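Local coordinates for protein cytochrome P450 268A2 Cyp268A2 (Mycobacterium marinum, PDB 6BLD) that belongs to the cytochrome P450 family of heme proteins, a mainly helical fold, and holds (3E,5E)-6,10-dimethylundeca-3,5,9-trien-2-one in a pocket beside its heme, at residues A[185-190]-A[203-208]; A[190-195]-A[403-408]; A[210-215]-A[253-258]. All blocks are in the same frame, centred on the assembly; numbering follows the deposited sequence.

Contact 1: A[185-190]-A[203-208]; sequences DALVSW and AVLFEN. With DXJ ((3E,5E)-6,10-dimethylundeca-3,5,9-trien-2-one), chain C.
Leu-187 and Leu-205 pack reciprocally, each pressing a methyl group against the backbone of the other. Leu-205 CD2 settles on the turn that follows helix 177-186, 3.7 Å from Leu-187 CA and equally near Ala-186 O. In return Leu-187 CD2 lies 3.6 Å from Leu-205 O, and the two CD2 methyls meet between these approaches at 3.9 Å. On one flank Ala-186 CB abuts the amide of Asn-208, nearly equidistant from its three heavy atoms, with Asn-208 CG closest at 3.5 Å. That amide cannot rotate freely, because Asn-208 ND2 donates to Val-204 O at 2.7 Å with an N-H...O angle of 162°. The same carbonyl oxygen also takes the helical bond from Asn-208 N, and the two donors arrive from opposite faces of its plane. On the other flank Trp-190 offers only CB, 3.9 Å from Leu-205 CD1. Its CG stands between backbone N and carbonyl carbon (chi1 68°), which carries the indole away from Leu-205 and toward its hydrogen-bond partner Glu-89. Packing is looser at Val-204, whose side chain points at the turn without reaching it, while Phe-206 and Glu-207 occupy the solvent side of their helix. Toward the pocket, Leu-187 O comes within 3.3 Å of C13 of the bound (3E,5E)-6,10-dimethylundeca-3,5,9-trien-2-one (DXJ), so the turn and Leu-205 together form part of the wall at the C13 end of DXJ. The two helices correspond in order to the F and G helices of P450s. Among the neighbouring elements, Leu-187 rests on Val-255 and Val-259 of helix 247-278, Tyr-195 of helix 193-196 packs on Ala-186, and a salt bridge ties Asp-185 to Arg-413 of strand 411-418.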
loop_
_atom_site.group_PDB
_atom_site.type_symbol
_atom_site.label_atom_id
_atom_site.label_comp_id
_atom_site.label_asym_id
_atom_site.label_seq_id
_atom_site.Cartn_x
_atom_site.Cartn_y
_atom_site.Cartn_z
ATOM N N ASP A 185 4.686 -9.338 3.639
ATOM C CA ASP A 185 4.577 -9.511 2.195
ATOM C C ASP A 185 3.643 -10.660 1.832
ATOM O O ASP A 185 2.994 -10.620 0.780
ATOM C CB ASP A 185 5.968 -9.738 1.598
ATOM C CG ASP A 185 5.935 -9.957 0.099
ATOM O OD1 ASP A 185 5.702 -8.980 -0.641
ATOM O OD2 ASP A 185 6.147 -11.108 -0.337
ATOM N N ALA A 186 3.557 -11.684 2.687
ATOM C CA ALA A 186 2.675 -12.815 2.413
ATOM C C ALA A 186 1.204 -12.418 2.430
ATOM O O ALA A 186 0.408 -12.964 1.659
ATOM C CB ALA A 186 2.919 -13.925 3.436
ATOM N N LEU A 187 0.827 -11.473 3.295
ATOM C CA LEU A 187 -0.580 -11.153 3.504
ATOM C C LEU A 187 -1.212 -10.422 2.328
ATOM O O LEU A 187 -2.432 -10.230 2.327
ATOM C CB LEU A 187 -0.739 -10.321 4.778
ATOM C CG LEU A 187 -0.335 -11.061 6.055
ATOM C CD1 LEU A 187 -0.608 -10.222 7.292
ATOM C CD2 LEU A 187 -1.054 -12.398 6.139
ATOM N N VAL A 188 -0.426 -10.013 1.334
ATOM C CA VAL A 188 -0.957 -9.398 0.126
ATOM C C VAL A 188 -0.645 -10.223 -1.116
ATOM O O VAL A 188 -0.901 -9.775 -2.234
ATOM C CB VAL A 188 -0.446 -7.952 -0.037
ATOM C CG1 VAL A 188 -0.790 -7.125 1.197
ATOM C CG2 VAL A 188 1.054 -7.947 -0.294
ATOM N N SER A 189 -0.104 -11.429 -0.942
ATOM C CA SER A 189 0.302 -12.278 -2.055
ATOM C C SER A 189 -0.531 -13.553 -2.143
ATOM O O SER A 189 -0.038 -14.593 -2.588
ATOM C CB SER A 189 1.787 -12.625 -1.946
ATOM O OG SER A 189 2.557 -11.490 -1.588
ATOM N N TRP A 190 -1.798 -13.490 -1.727
ATOM C CA TRP A 190 -2.634 -14.685 -1.699
ATOM C C TRP A 190 -3.064 -15.146 -3.086
ATOM O O TRP A 190 -3.577 -16.261 -3.214
ATOM C CB TRP A 190 -3.868 -14.446 -0.824
ATOM C CG TRP A 190 -4.850 -13.451 -1.379
ATOM C CD1 TRP A 190 -5.808 -13.682 -2.326
ATOM C CD2 TRP A 190 -4.982 -12.074 -1.005
ATOM N NE1 TRP A 190 -6.518 -12.533 -2.570
ATOM C CE2 TRP A 190 -6.032 -11.532 -1.771
ATOM C CE3 TRP A 190 -4.309 -11.247 -0.100
ATOM C CZ2 TRP A 190 -6.427 -10.199 -1.659
ATOM C CZ3 TRP A 190 -4.703 -9.924 0.010
ATOM C CH2 TRP A 190 -5.751 -9.414 -0.766
ATOM N N ALA A 203 -4.626 -21.022 4.445
ATOM C CA ALA A 203 -3.719 -21.551 5.459
ATOM C C ALA A 203 -2.432 -20.740 5.525
ATOM O O ALA A 203 -1.884 -20.520 6.613
ATOM C CB ALA A 203 -3.415 -23.022 5.177
ATOM N N VAL A 204 -1.934 -20.286 4.372
ATOM C CA VAL A 204 -0.723 -19.471 4.351
ATOM C C VAL A 204 -0.981 -18.118 5.003
ATOM O O VAL A 204 -0.131 -17.593 5.735
ATOM C CB VAL A 204 -0.212 -19.319 2.906
ATOM C CG1 VAL A 204 0.847 -18.229 2.817
ATOM C CG2 VAL A 204 0.334 -20.644 2.397
ATOM N N LEU A 205 -2.157 -17.535 4.755
ATOM C CA LEU A 205 -2.485 -16.250 5.362
ATOM C C LEU A 205 -2.572 -16.363 6.880
ATOM O O LEU A 205 -2.068 -15.496 7.603
ATOM C CB LEU A 205 -3.795 -15.715 4.785
ATOM C CG LEU A 205 -3.761 -15.266 3.320
ATOM C CD1 LEU A 205 -5.155 -14.903 2.832
ATOM C CD2 LEU A 205 -2.805 -14.099 3.131
ATOM N N PHE A 206 -3.198 -17.431 7.382
ATOM C CA PHE A 206 -3.302 -17.607 8.827
ATOM C C PHE A 206 -1.933 -17.814 9.460
ATOM O O PHE A 206 -1.642 -17.248 10.519
ATOM C CB PHE A 206 -4.225 -18.780 9.156
ATOM C CG PHE A 206 -4.053 -19.314 10.552
ATOM C CD1 PHE A 206 -4.473 -18.574 11.647
ATOM C CD2 PHE A 206 -3.464 -20.548 10.770
ATOM C CE1 PHE A 206 -4.314 -19.058 12.934
ATOM C CE2 PHE A 206 -3.302 -21.038 12.056
ATOM C CZ PHE A 206 -3.727 -20.293 13.138
ATOM N N GLU A 207 -1.079 -18.619 8.822
ATOM C CA GLU A 207 0.246 -18.893 9.374
ATOM C C GLU A 207 1.054 -17.611 9.538
ATOM O O GLU A 207 1.680 -17.392 10.582
ATOM C CB GLU A 207 0.984 -19.887 8.476
ATOM C CG GLU A 207 2.462 -20.047 8.795
ATOM C CD GLU A 207 3.219 -20.784 7.706
ATOM O OE1 GLU A 207 2.567 -21.425 6.853
ATOM O OE2 GLU A 207 4.468 -20.727 7.704
ATOM N N ASN A 208 1.041 -16.744 8.524
ATOM C CA ASN A 208 1.796 -15.500 8.619
ATOM C C ASN A 208 1.117 -14.500 9.545
ATOM O O ASN A 208 1.803 -13.740 10.238
ATOM C CB ASN A 208 1.996 -14.909 7.227
ATOM C CG ASN A 208 2.965 -15.719 6.400
ATOM O OD1 ASN A 208 4.175 -15.502 6.456
ATOM N ND2 ASN A 208 2.443 -16.677 5.643
HETATM C C10 DXJ C . -4.186 -7.476 5.214
HETATM C C13 DXJ C . -5.016 -11.076 4.207
HETATM C C01 DXJ C . -2.376 0.599 3.004
HETATM C C02 DXJ C . -2.247 -0.905 3.222
HETATM C C03 DXJ C . -2.826 -1.465 4.264
HETATM C C04 DXJ C . -1.451 -1.753 2.229
HETATM C C05 DXJ C . -2.714 -2.970 4.505
HETATM C C06 DXJ C . -4.066 -3.608 4.817
HETATM C C07 DXJ C . -3.944 -5.021 5.385
HETATM C C08 DXJ C . -4.301 -6.059 4.656
HETATM C C09 DXJ C . -3.416 -5.226 6.803
HETATM C C11 DXJ C . -4.770 -8.472 4.580
HETATM C C12 DXJ C . -4.674 -9.898 5.116
HETATM O O14 DXJ C . -4.335 -10.091 6.236
#

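Contact 2: A[190-195]-A[403-408]; sequences WADPRY and YVPGNF
In the P450 fold the connection between the F and G helices passes close to a loop near the C-terminus, and here the two meet where Ala-191 and Asp-192 lie along Pro-405 and Gly-406. No direct hydrogen bond crosses the contact; water does that work instead. One water accepts from Ala-191 N at 2.9 Å and donates to Pro-405 O. A second donates to Asp-192 OD1 and, weakly, to Tyr-403 O. The ring of Pro-405 packs on the same residues: Pro-405 CG is 3.4 Å from Ala-191 O and also touches Pro-193 CD, the two rings meeting obliquely. Ala-191 CB lies 4.0 Å from Gly-406 CA, whose extended backbone with positive phi (159°) is one that suits glycine. The carboxylate of Asp-192 has several duties. CG anti to the backbone N (chi1 -172°) turns it toward Val-404 and Pro-405, and as N-cap of helix 193-196 the residue accepts a weak capping bond from Arg-194 N to OD1 at 3.0 Å. OD2 forms a salt bridge with Arg-413, yet it also lies 3.6 Å from Val-404 CG1, so a charged atom is pressed against an aliphatic branch; the arginine would help to stabilise the ionised form. Further along, the indole of Trp-190 spans two partners. Its CH2 is 4.0 Å from Phe-408 CB, and its CZ2 passes near Asn-407 OD1, ring and amide planes being 61° apart. Glu-89 receives hydrogen bonds from both Trp-190 NE1 and Asn-407 ND2, tying the pair together. Phe-408 continues inward to DXJ and the ring of Phe-311. Around the contact, Pro-405 leans on helix 19-23, and Val-404, in strand 402-404, pairs through its backbone with Ala-411 of strand 411-418.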
loop_
_atom_site.group_PDB
_atom_site.type_symbol
_atom_site.label_atom_id
_atom_site.label_comp_id
_atom_site.label_asym_id
_atom_site.label_seq_id
_atom_site.Cartn_x
_atom_site.Cartn_y
_atom_site.Cartn_z
ATOM N N TRP A 190 -1.798 -13.490 -1.727
ATOM C CA TRP A 190 -2.634 -14.685 -1.699
ATOM C C TRP A 190 -3.064 -15.146 -3.086
ATOM O O TRP A 190 -3.577 -16.261 -3.214
ATOM C CB TRP A 190 -3.868 -14.446 -0.824
ATOM C CG TRP A 190 -4.850 -13.451 -1.379
ATOM C CD1 TRP A 190 -5.808 -13.682 -2.326
ATOM C CD2 TRP A 190 -4.982 -12.074 -1.005
ATOM N NE1 TRP A 190 -6.518 -12.533 -2.570
ATOM C CE2 TRP A 190 -6.032 -11.532 -1.771
ATOM C CE3 TRP A 190 -4.309 -11.247 -0.100
ATOM C CZ2 TRP A 190 -6.427 -10.199 -1.659
ATOM C CZ3 TRP A 190 -4.703 -9.924 0.010
ATOM C CH2 TRP A 190 -5.751 -9.414 -0.766
ATOM N N ALA A 191 -2.874 -14.324 -4.117
ATOM C CA ALA A 191 -3.204 -14.695 -5.486
ATOM C C ALA A 191 -1.968 -15.009 -6.318
ATOM O O ALA A 191 -2.068 -15.114 -7.544
ATOM C CB ALA A 191 -4.019 -13.586 -6.154
ATOM N N ASP A 192 -0.807 -15.166 -5.679
ATOM C CA ASP A 192 0.446 -15.400 -6.381
ATOM C C ASP A 192 0.785 -16.883 -6.342
ATOM O O ASP A 192 1.190 -17.386 -5.283
ATOM C CB ASP A 192 1.570 -14.580 -5.748
ATOM C CG ASP A 192 2.861 -14.632 -6.545
ATOM O OD1 ASP A 192 2.886 -15.268 -7.620
ATOM O OD2 ASP A 192 3.858 -14.028 -6.091
ATOM N N PRO A 193 0.638 -17.619 -7.448
ATOM C CA PRO A 193 1.045 -19.034 -7.439
ATOM C C PRO A 193 2.529 -19.225 -7.193
ATOM O O PRO A 193 2.927 -20.250 -6.626
ATOM C CB PRO A 193 0.635 -19.526 -8.836
ATOM C CG PRO A 193 -0.378 -18.533 -9.319
ATOM C CD PRO A 193 0.039 -17.222 -8.731
ATOM N N ARG A 194 3.363 -18.268 -7.606
ATOM C CA ARG A 194 4.791 -18.351 -7.323
ATOM C C ARG A 194 5.093 -18.204 -5.839
ATOM O O ARG A 194 6.158 -18.643 -5.391
ATOM C CB ARG A 194 5.551 -17.286 -8.117
ATOM C CG ARG A 194 6.377 -17.839 -9.266
ATOM C CD ARG A 194 7.023 -16.720 -10.069
ATOM N NE ARG A 194 7.217 -17.090 -11.468
ATOM C CZ ARG A 194 6.256 -17.074 -12.387
ATOM N NH1 ARG A 194 5.025 -16.705 -12.057
ATOM N NH2 ARG A 194 6.523 -17.427 -13.636
ATOM N N TYR A 195 4.189 -17.597 -5.070
ATOM C CA TYR A 195 4.380 -17.493 -3.630
ATOM C C TYR A 195 3.734 -18.648 -2.875
ATOM O O TYR A 195 4.344 -19.200 -1.953
ATOM C CB TYR A 195 3.823 -16.167 -3.104
ATOM C CG TYR A 195 4.236 -15.903 -1.677
ATOM C CD1 TYR A 195 5.476 -15.352 -1.388
ATOM C CD2 TYR A 195 3.400 -16.232 -0.617
ATOM C CE1 TYR A 195 5.868 -15.120 -0.089
ATOM C CE2 TYR A 195 3.786 -16.005 0.690
ATOM C CZ TYR A 195 5.022 -15.447 0.946
ATOM O OH TYR A 195 5.423 -15.216 2.241
ATOM N N TYR A 403 6.183 -9.574 -11.908
ATOM C CA TYR A 403 5.062 -8.930 -11.240
ATOM C C TYR A 403 4.179 -9.960 -10.549
ATOM O O TYR A 403 3.988 -11.074 -11.046
ATOM C CB TYR A 403 4.246 -8.115 -12.243
ATOM C CG TYR A 403 4.980 -6.902 -12.766
ATOM C CD1 TYR A 403 5.036 -5.729 -12.026
ATOM C CD2 TYR A 403 5.624 -6.933 -13.996
ATOM C CE1 TYR A 403 5.708 -4.618 -12.499
ATOM C CE2 TYR A 403 6.300 -5.827 -14.476
ATOM C CZ TYR A 403 6.339 -4.673 -13.724
ATOM O OH TYR A 403 7.010 -3.568 -14.197
ATOM N N VAL A 404 3.641 -9.578 -9.395
ATOM C CA VAL A 404 2.829 -10.466 -8.571
ATOM C C VAL A 404 1.376 -10.340 -9.025
ATOM O O VAL A 404 0.837 -9.222 -9.018
ATOM C CB VAL A 404 2.966 -10.129 -7.082
ATOM C CG1 VAL A 404 1.971 -10.933 -6.258
ATOM C CG2 VAL A 404 4.391 -10.376 -6.607
ATOM N N PRO A 405 0.721 -11.430 -9.420
ATOM C CA PRO A 405 -0.705 -11.343 -9.760
ATOM C C PRO A 405 -1.549 -11.084 -8.521
ATOM O O PRO A 405 -1.269 -11.598 -7.435
ATOM C CB PRO A 405 -1.011 -12.714 -10.373
ATOM C CG PRO A 405 0.029 -13.622 -9.807
ATOM C CD PRO A 405 1.263 -12.784 -9.629
ATOM N N GLY A 406 -2.584 -10.280 -8.694
ATOM C CA GLY A 406 -3.452 -9.925 -7.589
ATOM C C GLY A 406 -4.211 -8.654 -7.881
ATOM O O GLY A 406 -3.936 -7.939 -8.845
ATOM N N ASN A 407 -5.183 -8.378 -7.010
ATOM C CA ASN A 407 -6.091 -7.251 -7.179
ATOM C C ASN A 407 -5.949 -6.205 -6.079
ATOM O O ASN A 407 -6.792 -5.305 -5.984
ATOM C CB ASN A 407 -7.542 -7.745 -7.242
ATOM C CG ASN A 407 -7.926 -8.604 -6.043
ATOM O OD1 ASN A 407 -7.719 -8.217 -4.891
ATOM N ND2 ASN A 407 -8.498 -9.773 -6.313
ATOM N N PHE A 408 -4.914 -6.297 -5.245
ATOM C CA PHE A 408 -4.741 -5.369 -4.133
ATOM C C PHE A 408 -3.462 -4.554 -4.264
ATOM O O PHE A 408 -3.525 -3.320 -4.282
ATOM C CB PHE A 408 -4.762 -6.135 -2.802
ATOM C CG PHE A 408 -4.683 -5.251 -1.583
ATOM C CD1 PHE A 408 -5.217 -3.972 -1.596
ATOM C CD2 PHE A 408 -4.075 -5.704 -0.422
ATOM C CE1 PHE A 408 -5.143 -3.160 -0.477
ATOM C CE2 PHE A 408 -4.001 -4.899 0.703
ATOM C CZ PHE A 408 -4.536 -3.624 0.674
HETATM O O HOH W 1 -1.608 -11.759 -4.690
HETATM O O HOH W 2 4.769 -14.044 -9.389
#

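Contact 3: A[210-215]-A[253-258]; sequences MYLHQV and FFVLLA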
loop_
_atom_site.group_PDB
_atom_site.type_symbol
_atom_site.label_atom_id
_atom_site.label_comp_id
_atom_site.label_asym_id
_atom_site.label_seq_id
_atom_site.Cartn_x
_atom_site.Cartn_y
_atom_site.Cartn_z
ATOM N N MET A 210 -0.586 -15.481 12.155
ATOM C CA MET A 210 -0.321 -16.037 13.478
ATOM C C MET A 210 1.052 -15.621 13.986
ATOM O O MET A 210 1.203 -15.259 15.159
ATOM C CB MET A 210 -0.441 -17.559 13.438
ATOM C CG MET A 210 -0.334 -18.229 14.792
ATOM S SD MET A 210 -0.423 -20.021 14.664
ATOM C CE MET A 210 1.318 -20.445 14.646
ATOM N N TYR A 211 2.066 -15.655 13.116
ATOM C CA TYR A 211 3.406 -15.261 13.539
ATOM C C TYR A 211 3.451 -13.790 13.934
ATOM O O TYR A 211 4.046 -13.434 14.958
ATOM C CB TYR A 211 4.422 -15.544 12.433
ATOM C CG TYR A 211 5.763 -14.895 12.692
ATOM C CD1 TYR A 211 6.634 -15.416 13.639
ATOM C CD2 TYR A 211 6.148 -13.749 12.007
ATOM C CE1 TYR A 211 7.856 -14.823 13.891
ATOM C CE2 TYR A 211 7.371 -13.148 12.252
ATOM C CZ TYR A 211 8.219 -13.691 13.195
ATOM O OH TYR A 211 9.435 -13.103 13.445
ATOM N N LEU A 212 2.829 -12.921 13.132
ATOM C CA LEU A 212 2.808 -11.499 13.461
ATOM C C LEU A 212 2.096 -11.240 14.783
ATOM O O LEU A 212 2.491 -10.340 15.534
ATOM C CB LEU A 212 2.147 -10.709 12.331
ATOM C CG LEU A 212 2.934 -10.653 11.019
ATOM C CD1 LEU A 212 2.111 -9.999 9.919
ATOM C CD2 LEU A 212 4.252 -9.920 11.217
ATOM N N HIS A 213 1.056 -12.018 15.090
ATOM C CA HIS A 213 0.398 -11.886 16.385
ATOM C C HIS A 213 1.274 -12.414 17.515
ATOM O O HIS A 213 1.153 -11.954 18.656
ATOM C CB HIS A 213 -0.950 -12.608 16.370
ATOM C CG HIS A 213 -2.035 -11.838 15.682
ATOM N ND1 HIS A 213 -3.274 -11.629 16.248
ATOM C CD2 HIS A 213 -2.063 -11.221 14.477
ATOM C CE1 HIS A 213 -4.020 -10.917 15.420
ATOM N NE2 HIS A 213 -3.308 -10.657 14.338
ATOM N N GLN A 214 2.154 -13.373 17.221
ATOM C CA GLN A 214 3.100 -13.841 18.228
ATOM C C GLN A 214 4.112 -12.757 18.575
ATOM O O GLN A 214 4.404 -12.524 19.754
ATOM C CB GLN A 214 3.817 -15.098 17.733
ATOM C CG GLN A 214 3.018 -16.374 17.899
ATOM C CD GLN A 214 2.580 -16.598 19.331
ATOM O OE1 GLN A 214 3.400 -16.629 20.247
ATOM N NE2 GLN A 214 1.281 -16.753 19.530
ATOM N N VAL A 215 4.656 -12.085 17.558
ATOM C CA VAL A 215 5.587 -10.988 17.797
ATOM C C VAL A 215 4.880 -9.840 18.505
ATOM O O VAL A 215 5.461 -9.174 19.370
ATOM C CB VAL A 215 6.221 -10.530 16.470
ATOM C CG1 VAL A 215 7.227 -9.413 16.713
ATOM C CG2 VAL A 215 6.881 -11.706 15.760
ATOM N N PHE A 253 -3.389 -3.969 14.993
ATOM C CA PHE A 253 -2.677 -2.788 14.516
ATOM C C PHE A 253 -1.243 -3.127 14.130
ATOM O O PHE A 253 -0.694 -2.542 13.188
ATOM C CB PHE A 253 -2.693 -1.681 15.568
ATOM C CG PHE A 253 -1.747 -0.556 15.260
ATOM C CD1 PHE A 253 -2.067 0.391 14.302
ATOM C CD2 PHE A 253 -0.525 -0.464 15.904
ATOM C CE1 PHE A 253 -1.196 1.420 14.004
ATOM C CE2 PHE A 253 0.350 0.562 15.611
ATOM C CZ PHE A 253 0.015 1.505 14.660
ATOM N N PHE A 254 -0.617 -4.059 14.854
ATOM C CA PHE A 254 0.733 -4.485 14.498
ATOM C C PHE A 254 0.764 -5.082 13.097
ATOM O O PHE A 254 1.699 -4.833 12.328
ATOM C CB PHE A 254 1.257 -5.489 15.525
ATOM C CG PHE A 254 2.674 -5.922 15.278
ATOM C CD1 PHE A 254 3.736 -5.122 15.671
ATOM C CD2 PHE A 254 2.946 -7.127 14.651
ATOM C CE1 PHE A 254 5.043 -5.518 15.443
ATOM C CE2 PHE A 254 4.251 -7.528 14.420
ATOM C CZ PHE A 254 5.300 -6.722 14.818
ATOM N N VAL A 255 -0.254 -5.873 12.749
ATOM C CA VAL A 255 -0.356 -6.408 11.396
ATOM C C VAL A 255 -0.575 -5.281 10.397
ATOM O O VAL A 255 0.103 -5.203 9.366
ATOM C CB VAL A 255 -1.480 -7.456 11.314
ATOM C CG1 VAL A 255 -1.630 -7.960 9.882
ATOM C CG2 VAL A 255 -1.200 -8.608 12.269
ATOM N N LEU A 256 -1.528 -4.395 10.683
ATOM C CA LEU A 256 -1.760 -3.248 9.812
ATOM C C LEU A 256 -0.480 -2.444 9.607
ATOM O O LEU A 256 -0.126 -2.103 8.471
ATOM C CB LEU A 256 -2.859 -2.368 10.406
ATOM C CG LEU A 256 -3.076 -0.998 9.762
ATOM C CD1 LEU A 256 -3.377 -1.118 8.271
ATOM C CD2 LEU A 256 -4.155 -0.203 10.487
ATOM N N LEU A 257 0.246 -2.171 10.697
ATOM C CA LEU A 257 1.473 -1.387 10.597
ATOM C C LEU A 257 2.554 -2.142 9.834
ATOM O O LEU A 257 3.282 -1.548 9.030
ATOM C CB LEU A 257 1.966 -1.008 11.990
ATOM C CG LEU A 257 3.180 -0.085 12.119
ATOM C CD1 LEU A 257 2.976 1.164 11.286
ATOM C CD2 LEU A 257 3.365 0.264 13.582
ATOM N N ALA A 258 2.669 -3.454 10.064
ATOM C CA ALA A 258 3.683 -4.246 9.375
ATOM C C ALA A 258 3.405 -4.335 7.878
ATOM O O ALA A 258 4.327 -4.230 7.061
ATOM C CB ALA A 258 3.761 -5.645 9.989
#
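Phe-254 sets one side of its ring against Leu-212 and Val-215, residues one turn apart on helix 201-225. Its CD2 approaches Leu-212 O to 3.4 Å, obliquely to the ring, while CE2 meets Leu-212 CD2 at 4.0 Å, the two side chains crossing at about a right angle. Beyond them, Phe-254 CZ touches Val-215 CG1 at 3.8 Å. CG anti to the backbone N (chi1 -177°) points the ring toward Leu-212 and Val-215. Val-255 CG2 forms the second half of the first shell, lying against Leu-212 CB and 3.5 Å from His-213 CD2. The imidazole starts away from the partner helix and swings back to cross the valine obliquely, held there by a hydrogen bond from His-213 NE2 to Ala-98 O. The axes of the two short segments run 111° apart in N-to-C direction and come within 9.4 Å at their closest; the backbones come nearest at Leu-212 and Val-255. Further out, Val-180 and Ala-183 of helix 177-186 back Leu-212, and Val-170 backs Phe-254. Helix 247-278 is the long central helix of P450s that runs past the heme; its Leu-257 touches the heme and Leu-256 belongs to the DXJ pocket. With no hydrogen bond crossing it, the contact rests largely on apolar packing, and His-213 finds its polar partner in Ala-98 O.

How the contacts relate
Contacts 1 and 3 are buried and both use helix 201-225, one turn after another along it; contact 2 is only partly buried and reaches the surface. The difference shows in their chemistry. Where contact 3 is apolar packing between two crossing helices, and contact 1 leucine packing with a tethered amide at its flank, contact 2 relies on waters, a capping aspartate and proline rings. Leu-187 CD1 links contacts 1 and 3 by touching both Val-255 and Leu-212, and Trp-190 belongs to contacts 1 and 2, which Tyr-195 also joins. Contacts 2 and 3 do not touch, yet each contact's segments include a residue of the DXJ pocket, though in contact 3 Leu-256 faces away from the packing.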